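Side-chain contacts in capsular polysaccharide export system protein KpsC (Thermosulfurimonas dismutans, PDB 6MGD), which probably transfers Kdo in beta(2,7) linkage from a CMP-activated donor, in building the glycolipid anchor of Gram-negative bacterial capsules: residues Pro103-Glu108 against Leu295-Tyr300; Leu111-Asp116 against Leu286-Ala291; Val157-Val162 against Ser244-Glu249; Ser184-Glu187 against Tyr193-Tyr196. All coordinates share one frame; numbering follows the deposited sequence.

Contact 1: residues Pro103-Glu108 against Leu295-Tyr300; sequences PSYLEE and LLYPMY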
loop_
_atom_site.group_PDB
_atom_site.type_symbol
_atom_site.label_atom_id
_atom_site.label_comp_id
_atom_site.label_asym_id
_atom_site.label_seq_id
_atom_site.Cartn_x
_atom_site.Cartn_y
_atom_site.Cartn_z
ATOM N N PRO A 103 4.481 0.599 -14.921
ATOM C CA PRO A 103 5.254 -0.366 -14.134
ATOM C C PRO A 103 5.770 0.238 -12.836
ATOM O O PRO A 103 5.988 1.447 -12.727
ATOM C CB PRO A 103 6.408 -0.744 -15.071
ATOM C CG PRO A 103 5.885 -0.466 -16.439
ATOM C CD PRO A 103 5.002 0.736 -16.292
ATOM N N SER A 104 5.957 -0.627 -11.842
ATOM C CA SER A 104 6.518 -0.246 -10.555
ATOM C C SER A 104 7.694 -1.157 -10.234
ATOM O O SER A 104 7.808 -2.265 -10.763
ATOM C CB SER A 104 5.474 -0.328 -9.431
ATOM O OG SER A 104 5.155 -1.677 -9.126
ATOM N N TYR A 105 8.573 -0.678 -9.349
ATOM C CA TYR A 105 9.718 -1.490 -8.949
ATOM C C TYR A 105 9.293 -2.693 -8.117
ATOM O O TYR A 105 9.949 -3.739 -8.165
ATOM C CB TYR A 105 10.731 -0.643 -8.179
ATOM C CG TYR A 105 12.006 -1.386 -7.844
ATOM C CD1 TYR A 105 12.850 -1.841 -8.849
ATOM C CD2 TYR A 105 12.366 -1.627 -6.525
ATOM C CE1 TYR A 105 14.015 -2.520 -8.552
ATOM C CE2 TYR A 105 13.534 -2.306 -6.216
ATOM C CZ TYR A 105 14.353 -2.750 -7.234
ATOM O OH TYR A 105 15.514 -3.426 -6.931
ATOM N N LEU A 106 8.210 -2.564 -7.345
ATOM C CA LEU A 106 7.665 -3.720 -6.640
ATOM C C LEU A 106 7.207 -4.786 -7.628
ATOM O O LEU A 106 7.435 -5.983 -7.417
ATOM C CB LEU A 106 6.504 -3.289 -5.742
ATOM C CG LEU A 106 6.236 -4.009 -4.413
ATOM C CD1 LEU A 106 4.738 -4.063 -4.128
ATOM C CD2 LEU A 106 6.856 -5.404 -4.344
ATOM N N GLU A 107 6.569 -4.364 -8.719
ATOM C CA GLU A 107 6.102 -5.313 -9.723
ATOM C C GLU A 107 7.268 -5.995 -10.427
ATOM O O GLU A 107 7.178 -7.181 -10.766
ATOM C CB GLU A 107 5.199 -4.594 -10.726
ATOM C CG GLU A 107 4.364 -5.504 -11.608
ATOM C CD GLU A 107 3.425 -4.726 -12.514
ATOM O OE1 GLU A 107 3.480 -3.477 -12.497
ATOM O OE2 GLU A 107 2.630 -5.361 -13.240
ATOM N N GLU A 108 8.370 -5.271 -10.645
ATOM C CA GLU A 108 9.543 -5.883 -11.259
ATOM C C GLU A 108 10.217 -6.865 -10.310
ATOM O O GLU A 108 10.750 -7.888 -10.755
ATOM C CB GLU A 108 10.538 -4.807 -11.701
ATOM C CG GLU A 108 9.976 -3.762 -12.664
ATOM C CD GLU A 108 9.345 -4.370 -13.904
ATOM O OE1 GLU A 108 8.109 -4.265 -14.055
ATOM O OE2 GLU A 108 10.081 -4.956 -14.725
ATOM N N LEU A 295 9.811 -7.183 2.594
ATOM C CA LEU A 295 11.217 -7.389 2.927
ATOM C C LEU A 295 12.179 -6.646 2.005
ATOM O O LEU A 295 13.144 -6.045 2.488
ATOM C CB LEU A 295 11.546 -8.887 2.914
ATOM C CG LEU A 295 11.346 -9.665 4.223
ATOM C CD1 LEU A 295 9.955 -9.457 4.813
ATOM C CD2 LEU A 295 11.615 -11.148 4.010
ATOM N N LEU A 296 11.944 -6.665 0.692
ATOM C CA LEU A 296 12.858 -6.054 -0.269
ATOM C C LEU A 296 12.431 -4.660 -0.709
ATOM O O LEU A 296 13.282 -3.777 -0.855
ATOM C CB LEU A 296 12.995 -6.949 -1.506
ATOM C CG LEU A 296 13.696 -8.294 -1.323
ATOM C CD1 LEU A 296 13.517 -9.157 -2.561
ATOM C CD2 LEU A 296 15.170 -8.085 -1.028
ATOM N N TYR A 297 11.130 -4.442 -0.920
ATOM C CA TYR A 297 10.677 -3.185 -1.517
ATOM C C TYR A 297 10.879 -1.984 -0.600
ATOM O O TYR A 297 11.480 -0.992 -1.046
ATOM C CB TYR A 297 9.217 -3.330 -1.961
ATOM C CG TYR A 297 8.639 -2.140 -2.688
ATOM C CD1 TYR A 297 9.233 -1.650 -3.847
ATOM C CD2 TYR A 297 7.474 -1.530 -2.238
ATOM C CE1 TYR A 297 8.693 -0.568 -4.526
ATOM C CE2 TYR A 297 6.925 -0.453 -2.910
ATOM C CZ TYR A 297 7.539 0.025 -4.052
ATOM O OH TYR A 297 6.996 1.098 -4.720
ATOM N N PRO A 298 10.420 -1.981 0.653
ATOM C CA PRO A 298 10.538 -0.773 1.470
ATOM C C PRO A 298 11.824 -0.742 2.284
ATOM O O PRO A 298 12.430 -1.769 2.594
ATOM C CB PRO A 298 9.313 -0.858 2.397
ATOM C CG PRO A 298 8.772 -2.280 2.247
ATOM C CD PRO A 298 9.749 -3.048 1.413
ATOM N N MET A 299 12.235 0.476 2.619
ATOM C CA MET A 299 13.343 0.689 3.535
ATOM C C MET A 299 12.842 0.662 4.976
ATOM O O MET A 299 11.657 0.866 5.252
ATOM C CB MET A 299 14.040 2.022 3.246
ATOM C CG MET A 299 14.706 2.094 1.884
ATOM S SD MET A 299 15.409 3.718 1.518
ATOM C CE MET A 299 13.932 4.730 1.507
ATOM N N TYR A 300 13.763 0.394 5.899
ATOM C CA TYR A 300 13.454 0.393 7.324
ATOM C C TYR A 300 14.604 1.043 8.077
ATOM O O TYR A 300 15.758 0.631 7.924
ATOM C CB TYR A 300 13.215 -1.027 7.852
ATOM C CG TYR A 300 12.050 -1.756 7.213
ATOM C CD1 TYR A 300 12.246 -2.611 6.135
ATOM C CD2 TYR A 300 10.756 -1.597 7.696
ATOM C CE1 TYR A 300 11.186 -3.283 5.551
ATOM C CE2 TYR A 300 9.689 -2.265 7.118
ATOM C CZ TYR A 300 9.910 -3.106 6.045
ATOM O OH TYR A 300 8.851 -3.772 5.464
#

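Contact 2: residues Leu111-Asp116 against Leu286-Ala291; sequences LARKFD and LQELVA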
loop_
_atom_site.group_PDB
_atom_site.type_symbol
_atom_site.label_atom_id
_atom_site.label_comp_id
_atom_site.label_asym_id
_atom_site.label_seq_id
_atom_site.Cartn_x
_atom_site.Cartn_y
_atom_site.Cartn_z
ATOM N N LEU A 111 8.100 -10.036 -10.415
ATOM C CA LEU A 111 8.209 -10.744 -11.688
ATOM C C LEU A 111 9.543 -11.470 -11.800
ATOM O O LEU A 111 9.588 -12.650 -12.166
ATOM C CB LEU A 111 8.021 -9.769 -12.852
ATOM C CG LEU A 111 8.411 -10.243 -14.257
ATOM C CD1 LEU A 111 7.690 -11.526 -14.645
ATOM C CD2 LEU A 111 8.127 -9.149 -15.271
ATOM N N ALA A 112 10.646 -10.776 -11.503
ATOM C CA ALA A 112 11.948 -11.436 -11.500
ATOM C C ALA A 112 12.003 -12.542 -10.455
ATOM O O ALA A 112 12.679 -13.557 -10.662
ATOM C CB ALA A 112 13.059 -10.414 -11.260
ATOM N N ARG A 113 11.293 -12.358 -9.337
ATOM C CA ARG A 113 11.057 -13.352 -8.291
ATOM C C ARG A 113 12.268 -14.224 -7.971
ATOM O O ARG A 113 12.120 -15.415 -7.682
ATOM C CB ARG A 113 9.853 -14.233 -8.659
ATOM C CG ARG A 113 9.983 -15.024 -9.955
ATOM C CD ARG A 113 8.640 -15.550 -10.434
ATOM N NE ARG A 113 7.959 -16.343 -9.416
ATOM C CZ ARG A 113 7.015 -17.240 -9.680
ATOM N NH1 ARG A 113 6.647 -17.468 -10.934
ATOM N NH2 ARG A 113 6.445 -17.918 -8.693
ATOM N N LYS A 114 13.466 -13.645 -8.004
ATOM C CA LYS A 114 14.658 -14.362 -7.553
ATOM C C LYS A 114 14.635 -14.380 -6.030
ATOM O O LYS A 114 15.237 -13.536 -5.368
ATOM C CB LYS A 114 15.928 -13.714 -8.093
ATOM C CG LYS A 114 15.689 -12.492 -8.968
ATOM C CD LYS A 114 16.779 -12.313 -10.023
ATOM C CE LYS A 114 18.156 -12.119 -9.403
ATOM N NZ LYS A 114 18.912 -13.398 -9.273
ATOM N N PHE A 115 13.915 -15.351 -5.468
ATOM C CA PHE A 115 13.735 -15.474 -4.022
ATOM C C PHE A 115 14.382 -16.778 -3.564
ATOM O O PHE A 115 13.805 -17.856 -3.733
ATOM C CB PHE A 115 12.256 -15.430 -3.648
ATOM C CG PHE A 115 11.577 -14.134 -3.999
ATOM C CD1 PHE A 115 12.280 -12.939 -3.988
ATOM C CD2 PHE A 115 10.235 -14.112 -4.340
ATOM C CE1 PHE A 115 11.654 -11.746 -4.312
ATOM C CE2 PHE A 115 9.605 -12.927 -4.665
ATOM C CZ PHE A 115 10.314 -11.741 -4.651
ATOM N N ASP A 116 15.573 -16.680 -2.978
ATOM C CA ASP A 116 16.270 -17.865 -2.507
ATOM C C ASP A 116 15.577 -18.424 -1.263
ATOM O O ASP A 116 14.622 -17.847 -0.733
ATOM C CB ASP A 116 17.737 -17.544 -2.229
ATOM C CG ASP A 116 17.917 -16.608 -1.054
ATOM O OD1 ASP A 116 17.084 -15.694 -0.884
ATOM O OD2 ASP A 116 18.893 -16.790 -0.298
ATOM N N LEU A 286 1.923 -16.613 -0.923
ATOM C CA LEU A 286 1.894 -15.552 0.080
ATOM C C LEU A 286 3.296 -15.182 0.546
ATOM O O LEU A 286 3.557 -14.014 0.858
ATOM C CB LEU A 286 1.028 -15.976 1.268
ATOM C CG LEU A 286 0.763 -14.900 2.324
ATOM C CD1 LEU A 286 0.034 -13.717 1.710
ATOM C CD2 LEU A 286 -0.021 -15.466 3.499
ATOM N N GLN A 287 4.214 -16.151 0.586
ATOM C CA GLN A 287 5.584 -15.854 0.992
ATOM C C GLN A 287 6.308 -15.027 -0.062
ATOM O O GLN A 287 7.064 -14.109 0.276
ATOM C CB GLN A 287 6.340 -17.152 1.272
ATOM C CG GLN A 287 5.773 -17.957 2.426
ATOM C CD GLN A 287 6.342 -19.357 2.487
ATOM O OE1 GLN A 287 7.326 -19.670 1.817
ATOM N NE2 GLN A 287 5.720 -20.213 3.289
ATOM N N GLU A 288 6.098 -15.341 -1.344
ATOM C CA GLU A 288 6.696 -14.534 -2.402
ATOM C C GLU A 288 6.194 -13.097 -2.341
ATOM O O GLU A 288 6.979 -12.152 -2.479
ATOM C CB GLU A 288 6.398 -15.153 -3.770
ATOM C CG GLU A 288 6.847 -16.602 -3.911
ATOM C CD GLU A 288 6.554 -17.177 -5.285
ATOM O OE1 GLU A 288 7.352 -16.939 -6.216
ATOM O OE2 GLU A 288 5.520 -17.861 -5.436
ATOM N N LEU A 289 4.890 -12.917 -2.117
ATOM C CA LEU A 289 4.327 -11.576 -1.991
ATOM C C LEU A 289 4.942 -10.837 -0.808
ATOM O O LEU A 289 5.379 -9.687 -0.935
ATOM C CB LEU A 289 2.807 -11.663 -1.838
ATOM C CG LEU A 289 1.906 -10.573 -2.435
ATOM C CD1 LEU A 289 0.630 -10.422 -1.610
ATOM C CD2 LEU A 289 2.615 -9.233 -2.587
ATOM N N VAL A 290 4.988 -11.491 0.355
ATOM C CA VAL A 290 5.506 -10.848 1.559
ATOM C C VAL A 290 6.992 -10.546 1.413
ATOM O O VAL A 290 7.449 -9.443 1.739
ATOM C CB VAL A 290 5.214 -11.726 2.790
ATOM C CG1 VAL A 290 6.024 -11.256 3.993
ATOM C CG2 VAL A 290 3.724 -11.705 3.102
ATOM N N ALA A 291 7.770 -11.512 0.914
ATOM C CA ALA A 291 9.201 -11.290 0.731
ATOM C C ALA A 291 9.474 -10.114 -0.196
ATOM O O ALA A 291 10.467 -9.400 -0.015
ATOM C CB ALA A 291 9.868 -12.554 0.191
#

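Contact 3: residues Val157-Val162 against Ser244-Glu249; sequences VVPGQV and SLFGFE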
loop_
_atom_site.group_PDB
_atom_site.type_symbol
_atom_site.label_atom_id
_atom_site.label_comp_id
_atom_site.label_asym_id
_atom_site.label_seq_id
_atom_site.Cartn_x
_atom_site.Cartn_y
_atom_site.Cartn_z
ATOM N N VAL A 157 -16.987 -8.450 4.438
ATOM C CA VAL A 157 -16.590 -7.168 5.011
ATOM C C VAL A 157 -16.025 -6.296 3.897
ATOM O O VAL A 157 -15.289 -6.777 3.027
ATOM C CB VAL A 157 -15.561 -7.334 6.152
ATOM C CG1 VAL A 157 -14.265 -7.945 5.639
ATOM C CG2 VAL A 157 -15.288 -6.002 6.850
ATOM N N VAL A 158 -16.384 -5.017 3.919
ATOM C CA VAL A 158 -15.926 -4.052 2.923
ATOM C C VAL A 158 -15.351 -2.837 3.641
ATOM O O VAL A 158 -16.101 -2.078 4.270
ATOM C CB VAL A 158 -17.063 -3.642 1.970
ATOM C CG1 VAL A 158 -16.622 -2.496 1.069
ATOM C CG2 VAL A 158 -17.520 -4.829 1.134
ATOM N N PRO A 159 -14.035 -2.618 3.587
ATOM C CA PRO A 159 -13.445 -1.425 4.214
ATOM C C PRO A 159 -13.549 -0.233 3.275
ATOM O O PRO A 159 -13.057 -0.273 2.146
ATOM C CB PRO A 159 -11.985 -1.836 4.446
ATOM C CG PRO A 159 -11.710 -2.825 3.363
ATOM C CD PRO A 159 -13.009 -3.546 3.081
ATOM N N GLY A 160 -14.205 0.826 3.740
ATOM C CA GLY A 160 -14.281 2.039 2.955
ATOM C C GLY A 160 -12.945 2.756 2.889
ATOM O O GLY A 160 -12.097 2.635 3.773
ATOM N N GLN A 161 -12.761 3.517 1.815
ATOM C CA GLN A 161 -11.555 4.298 1.605
ATOM C C GLN A 161 -11.911 5.771 1.464
ATOM O O GLN A 161 -13.067 6.136 1.237
ATOM C CB GLN A 161 -10.795 3.839 0.352
ATOM C CG GLN A 161 -10.321 2.398 0.379
ATOM C CD GLN A 161 -9.571 2.020 -0.884
ATOM O OE1 GLN A 161 -9.743 0.924 -1.420
ATOM N NE2 GLN A 161 -8.730 2.930 -1.368
ATOM N N VAL A 162 -10.897 6.618 1.600
ATOM C CA VAL A 162 -11.033 8.024 1.237
ATOM C C VAL A 162 -10.993 8.108 -0.282
ATOM O O VAL A 162 -10.005 7.712 -0.909
ATOM C CB VAL A 162 -9.927 8.874 1.876
ATOM C CG1 VAL A 162 -10.333 10.341 1.897
ATOM C CG2 VAL A 162 -9.626 8.372 3.277
ATOM N N SER A 244 -7.700 -1.063 -1.124
ATOM C CA SER A 244 -7.282 -0.801 0.246
ATOM C C SER A 244 -6.122 -1.699 0.660
ATOM O O SER A 244 -6.097 -2.894 0.352
ATOM C CB SER A 244 -8.455 -0.999 1.204
ATOM O OG SER A 244 -8.113 -0.580 2.512
ATOM N N LEU A 245 -5.154 -1.106 1.364
ATOM C CA LEU A 245 -4.109 -1.887 2.017
ATOM C C LEU A 245 -4.694 -2.880 3.016
ATOM O O LEU A 245 -4.051 -3.887 3.334
ATOM C CB LEU A 245 -3.124 -0.946 2.715
ATOM C CG LEU A 245 -1.876 -1.532 3.370
ATOM C CD1 LEU A 245 -1.001 -2.217 2.333
ATOM C CD2 LEU A 245 -1.103 -0.440 4.101
ATOM N N PHE A 246 -5.903 -2.603 3.510
ATOM C CA PHE A 246 -6.634 -3.534 4.364
ATOM C C PHE A 246 -6.667 -4.937 3.769
ATOM O O PHE A 246 -6.599 -5.932 4.501
ATOM C CB PHE A 246 -8.052 -2.997 4.569
ATOM C CG PHE A 246 -8.768 -3.574 5.749
ATOM C CD1 PHE A 246 -9.639 -4.638 5.594
ATOM C CD2 PHE A 246 -8.596 -3.031 7.013
ATOM C CE1 PHE A 246 -10.313 -5.163 6.677
ATOM C CE2 PHE A 246 -9.268 -3.553 8.102
ATOM C CZ PHE A 246 -10.127 -4.619 7.933
ATOM N N GLY A 247 -6.763 -5.037 2.438
ATOM C CA GLY A 247 -6.812 -6.340 1.795
ATOM C C GLY A 247 -5.496 -7.093 1.839
ATOM O O GLY A 247 -5.486 -8.327 1.851
ATOM N N PHE A 248 -4.371 -6.373 1.847
ATOM C CA PHE A 248 -3.084 -7.035 2.024
ATOM C C PHE A 248 -2.937 -7.588 3.435
ATOM O O PHE A 248 -2.307 -8.635 3.631
ATOM C CB PHE A 248 -1.943 -6.068 1.703
ATOM C CG PHE A 248 -0.570 -6.657 1.884
ATOM C CD1 PHE A 248 -0.219 -7.839 1.251
ATOM C CD2 PHE A 248 0.375 -6.018 2.670
ATOM C CE1 PHE A 248 1.046 -8.378 1.412
ATOM C CE2 PHE A 248 1.643 -6.549 2.829
ATOM C CZ PHE A 248 1.978 -7.730 2.200
ATOM N N GLU A 249 -3.511 -6.901 4.426
ATOM C CA GLU A 249 -3.509 -7.420 5.787
ATOM C C GLU A 249 -4.380 -8.663 5.899
ATOM O O GLU A 249 -4.042 -9.601 6.633
ATOM C CB GLU A 249 -3.984 -6.340 6.759
ATOM C CG GLU A 249 -4.104 -6.802 8.199
ATOM C CD GLU A 249 -4.485 -5.677 9.144
ATOM O OE1 GLU A 249 -5.497 -4.994 8.888
ATOM O OE2 GLU A 249 -3.762 -5.472 10.142
#

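Contact 4: residues Ser184-Glu187 against Tyr193-Tyr196; sequences SVRE and YIVY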
loop_
_atom_site.group_PDB
_atom_site.type_symbol
_atom_site.label_atom_id
_atom_site.label_comp_id
_atom_site.label_asym_id
_atom_site.label_seq_id
_atom_site.Cartn_x
_atom_site.Cartn_y
_atom_site.Cartn_z
ATOM N N SER A 184 -21.406 -2.808 -6.366
ATOM C CA SER A 184 -20.822 -3.939 -7.078
ATOM C C SER A 184 -20.649 -5.155 -6.177
ATOM O O SER A 184 -20.770 -6.293 -6.647
ATOM C CB SER A 184 -19.478 -3.536 -7.683
ATOM O OG SER A 184 -18.881 -4.629 -8.354
ATOM N N VAL A 185 -20.362 -4.944 -4.888
ATOM C CA VAL A 185 -20.217 -6.072 -3.971
ATOM C C VAL A 185 -21.540 -6.810 -3.823
ATOM O O VAL A 185 -21.583 -8.047 -3.832
ATOM C CB VAL A 185 -19.682 -5.595 -2.606
ATOM C CG1 VAL A 185 -19.802 -6.706 -1.571
ATOM C CG2 VAL A 185 -18.234 -5.152 -2.724
ATOM N N ARG A 186 -22.642 -6.068 -3.696
ATOM C CA ARG A 186 -23.936 -6.714 -3.518
ATOM C C ARG A 186 -24.389 -7.417 -4.792
ATOM O O ARG A 186 -24.980 -8.501 -4.727
ATOM C CB ARG A 186 -24.984 -5.699 -3.062
ATOM C CG ARG A 186 -26.388 -6.280 -2.986
ATOM C CD ARG A 186 -27.100 -5.919 -1.691
ATOM N NE ARG A 186 -26.434 -6.462 -0.507
ATOM C CZ ARG A 186 -26.587 -7.706 -0.065
ATOM N NH1 ARG A 186 -27.374 -8.552 -0.715
ATOM N NH2 ARG A 186 -25.950 -8.112 1.024
ATOM N N GLU A 187 -24.121 -6.825 -5.960
ATOM C CA GLU A 187 -24.553 -7.449 -7.209
ATOM C C GLU A 187 -23.903 -8.814 -7.395
ATOM O O GLU A 187 -24.543 -9.754 -7.881
ATOM C CB GLU A 187 -24.236 -6.545 -8.404
ATOM C CG GLU A 187 -24.683 -5.089 -8.274
ATOM C CD GLU A 187 -26.182 -4.880 -8.428
ATOM O OE1 GLU A 187 -26.973 -5.661 -7.858
ATOM O OE2 GLU A 187 -26.570 -3.916 -9.123
ATOM N N TYR A 193 -24.092 -11.584 3.900
ATOM C CA TYR A 193 -24.206 -10.531 4.902
ATOM C C TYR A 193 -23.044 -9.565 4.701
ATOM O O TYR A 193 -21.887 -9.909 4.963
ATOM C CB TYR A 193 -24.208 -11.109 6.316
ATOM C CG TYR A 193 -24.525 -10.090 7.392
ATOM C CD1 TYR A 193 -23.542 -9.245 7.891
ATOM C CD2 TYR A 193 -25.810 -9.973 7.909
ATOM C CE1 TYR A 193 -23.827 -8.310 8.867
ATOM C CE2 TYR A 193 -26.105 -9.043 8.890
ATOM C CZ TYR A 193 -25.108 -8.215 9.365
ATOM O OH TYR A 193 -25.393 -7.286 10.341
ATOM N N ILE A 194 -23.351 -8.361 4.235
ATOM C CA ILE A 194 -22.343 -7.354 3.929
ATOM C C ILE A 194 -22.333 -6.330 5.053
ATOM O O ILE A 194 -23.367 -5.727 5.365
ATOM C CB ILE A 194 -22.612 -6.683 2.572
ATOM C CG1 ILE A 194 -22.668 -7.736 1.464
ATOM C CG2 ILE A 194 -21.543 -5.642 2.277
ATOM C CD1 ILE A 194 -22.957 -7.169 0.094
ATOM N N VAL A 195 -21.168 -6.139 5.664
ATOM C CA VAL A 195 -20.963 -5.122 6.687
ATOM C C VAL A 195 -19.933 -4.135 6.155
ATOM O O VAL A 195 -18.823 -4.530 5.775
ATOM C CB VAL A 195 -20.518 -5.734 8.026
ATOM C CG1 VAL A 195 -19.484 -6.825 7.805
ATOM C CG2 VAL A 195 -19.966 -4.659 8.940
ATOM N N TYR A 196 -20.304 -2.858 6.113
ATOM C CA TYR A 196 -19.447 -1.811 5.574
ATOM C C TYR A 196 -18.728 -1.109 6.716
ATOM O O TYR A 196 -19.369 -0.517 7.592
ATOM C CB TYR A 196 -20.258 -0.807 4.756
ATOM C CG TYR A 196 -19.447 0.366 4.248
ATOM C CD1 TYR A 196 -18.442 0.185 3.307
ATOM C CD2 TYR A 196 -19.697 1.655 4.700
ATOM C CE1 TYR A 196 -17.704 1.253 2.834
ATOM C CE2 TYR A 196 -18.964 2.731 4.232
ATOM C CZ TYR A 196 -17.968 2.522 3.300
ATOM O OH TYR A 196 -17.234 3.588 2.831
#

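Contact 1: residues Pro103-Glu108 against Leu295-Tyr300
The first turn of helix 105-112 packs against Y297, in the short passage between helix 286-296 and strand 298-300 at the edge of the mixed sheet in this GT-B glycosyltransferase. The backbones come closest at L106 and Y297, whose CA atoms are 6.0 Å apart. Y297 holds its CG anti to the backbone N (chi1 -176°), and one face of its ring is met by the L106 side chain, which crosses it at about a right angle. L106 CB sits 3.6 Å from the ring centroid and only 9° off the ring normal, a CH-pi contact. L106 CG, at 3.5 Å from Y297 CG, covers the near end of the same ring. Y105 runs past in the opposite direction, its CD2 4.1 Å from Y297 CD1 at the Y297 ring edge. On the helix side, S104 is the N-cap: its OG accepts from E107 N at 3.1 Å. Across the two segments, therefore, the adhesion is apolar and CH-pi, whereas the buried phenol is satisfied by a carboxylate of strand 88-92: D92 OD2 bonds with both Y297 OH and Y105 N, joining both segments to that strand.

Contact 2: residues Leu111-Asp116 against Leu286-Ala291
R113 places its CG between its own backbone N and carbonyl carbon (chi1 60°) and bends again at chi3, while E288 swings its CG beside the backbone N and then runs extended; these turns carry the guanidinium and the carboxylate to each other. Both residues lie near solvent. The principal bond is R113 NH2 to E288 OE1, 2.8 Å long with an N-H...O angle of 162°. It meets the syn lone pair of OE1, and the oxygen lies practically in the guanidinium plane. R113 NE reaches the same OE1 at 3.3 Å, a weak bond, so one oxygen takes both donors of a single guanidinium edge. The two flat groups are nearly coplanar, 22° apart, in keeping with OE1 lying at the guanidinium edge. E288 OE2 accepts from the backbone N of S285, just before helix 286-296, which gives the carboxylate a second hold. Beside the ion pair, F115 packs on the backbone of E288: its CE2 is 3.5 Å from E288 O and 4.0 Å from E288 CB, and its ring carries R113 CA 3.9 Å above one face. The exit from helix 105-112, at R113 with its positive phi, and the inverse gamma turn centred on K114 are thus salt-bridged and packed onto the first turn of helix 286-296, joining two helices of the GT-B fold.

Contact 3: residues Val157-Val162 against Ser244-Glu249
Where strand 155-159 runs out into a loop, P159 faces F246 with CA atoms 7.1 Å apart, and Q161 faces S244 at 6.8 Å between CA atoms. The P159 ring lies obliquely across the F246 side chain: CB is 4.2 Å from the F246 ring centroid, 26° off the normal and so over one face, and CG approaches CD1 to 3.5 Å. F246 CG stands anti to its backbone N, which turns the phenyl toward the strand. Strand 155-159 is central in a parallel six-stranded sheet, and its neighbour, strand 238-241, leads through T243 and S244 into helix 246-253, the familiar strand-loop-helix layout of a Rossmann-like domain in a GT-B enzyme. At that helix start S244 OG accepts from F246 N at 3.2 Å with an N-H...O angle of 149°, a capping bond, while Y265 OH bonds to S244 O. Q161 extends its chain beyond CG to bring OE1 over this loop. OE1 approaches S244 N to 2.9 Å, but the angle is too poor for a hydrogen bond; the bond is made instead with T243 N. S244 CB touches OE1 at 3.5 Å, packing the amide end against the loop, and Q161 N is held in turn by N178 OD1.

Contact 4: residues Ser184-Glu187 against Tyr193-Tyr196
I194 pushes its CD1 between V185 and R186 of helix 178-188. Its CG1 lies beside the backbone N (chi1 -57°) and the chain continues straight to CD1, so that the outermost methyl leaves the strand and enters the helix surface. There it meets V185 CG1 at 3.6 Å, an apolar contact in which the two side chains cross obliquely. From the other residue the aliphatic part and the head both close in: R186 CB is 4.0 Å from I194 CD1, and R186 NH2 comes within 3.3 Å of both I194 CG1 and CD1. R186 achieves this by bending at chi2 and chi3, which folds its guanidinium back over the isoleucine. The I194 side chain offers only apolar atoms, which makes the contact van der Waals packing; R186 NE bonds to F219 O and NH2 to A192 O. Backbone carbonyls thus hold the guanidinium in position over the isoleucine. D221 OD2 receives I194 N and sits at long range from R186 NH2. V185 also touches I156 and V158 of strand 155-159. Helix 178-188 therefore covers two neighbouring parallel strands, 155-159 before it and 193-197 after it, which is the beta-alpha-beta crossover of Rossmann-like GT-B domains.

In the fold
Following the chain, the first halves of contacts 1, 2, 3 and 4 come in that order, and their second halves return in reverse, so each loop encloses the next and none cross. Contact 4 closes the shortest, the short return from helix 178-188 to strand 193-197 of the parallel sheet. Contact 3 joins strand 155-159, neighbour of 193-197, to helix 246-253; V158 N bonds V195 O, 3.1 Å apart. Contacts 1 and 2 close the long loops, bringing helix 286-296 back beside helix 105-112 and strand 298-300 into the edge of the mixed sheet. L289 CD1 and F248 CE1, 3.7 Å apart, join contact 2 to contact 3, hence the returning helix to the parallel-sheet half.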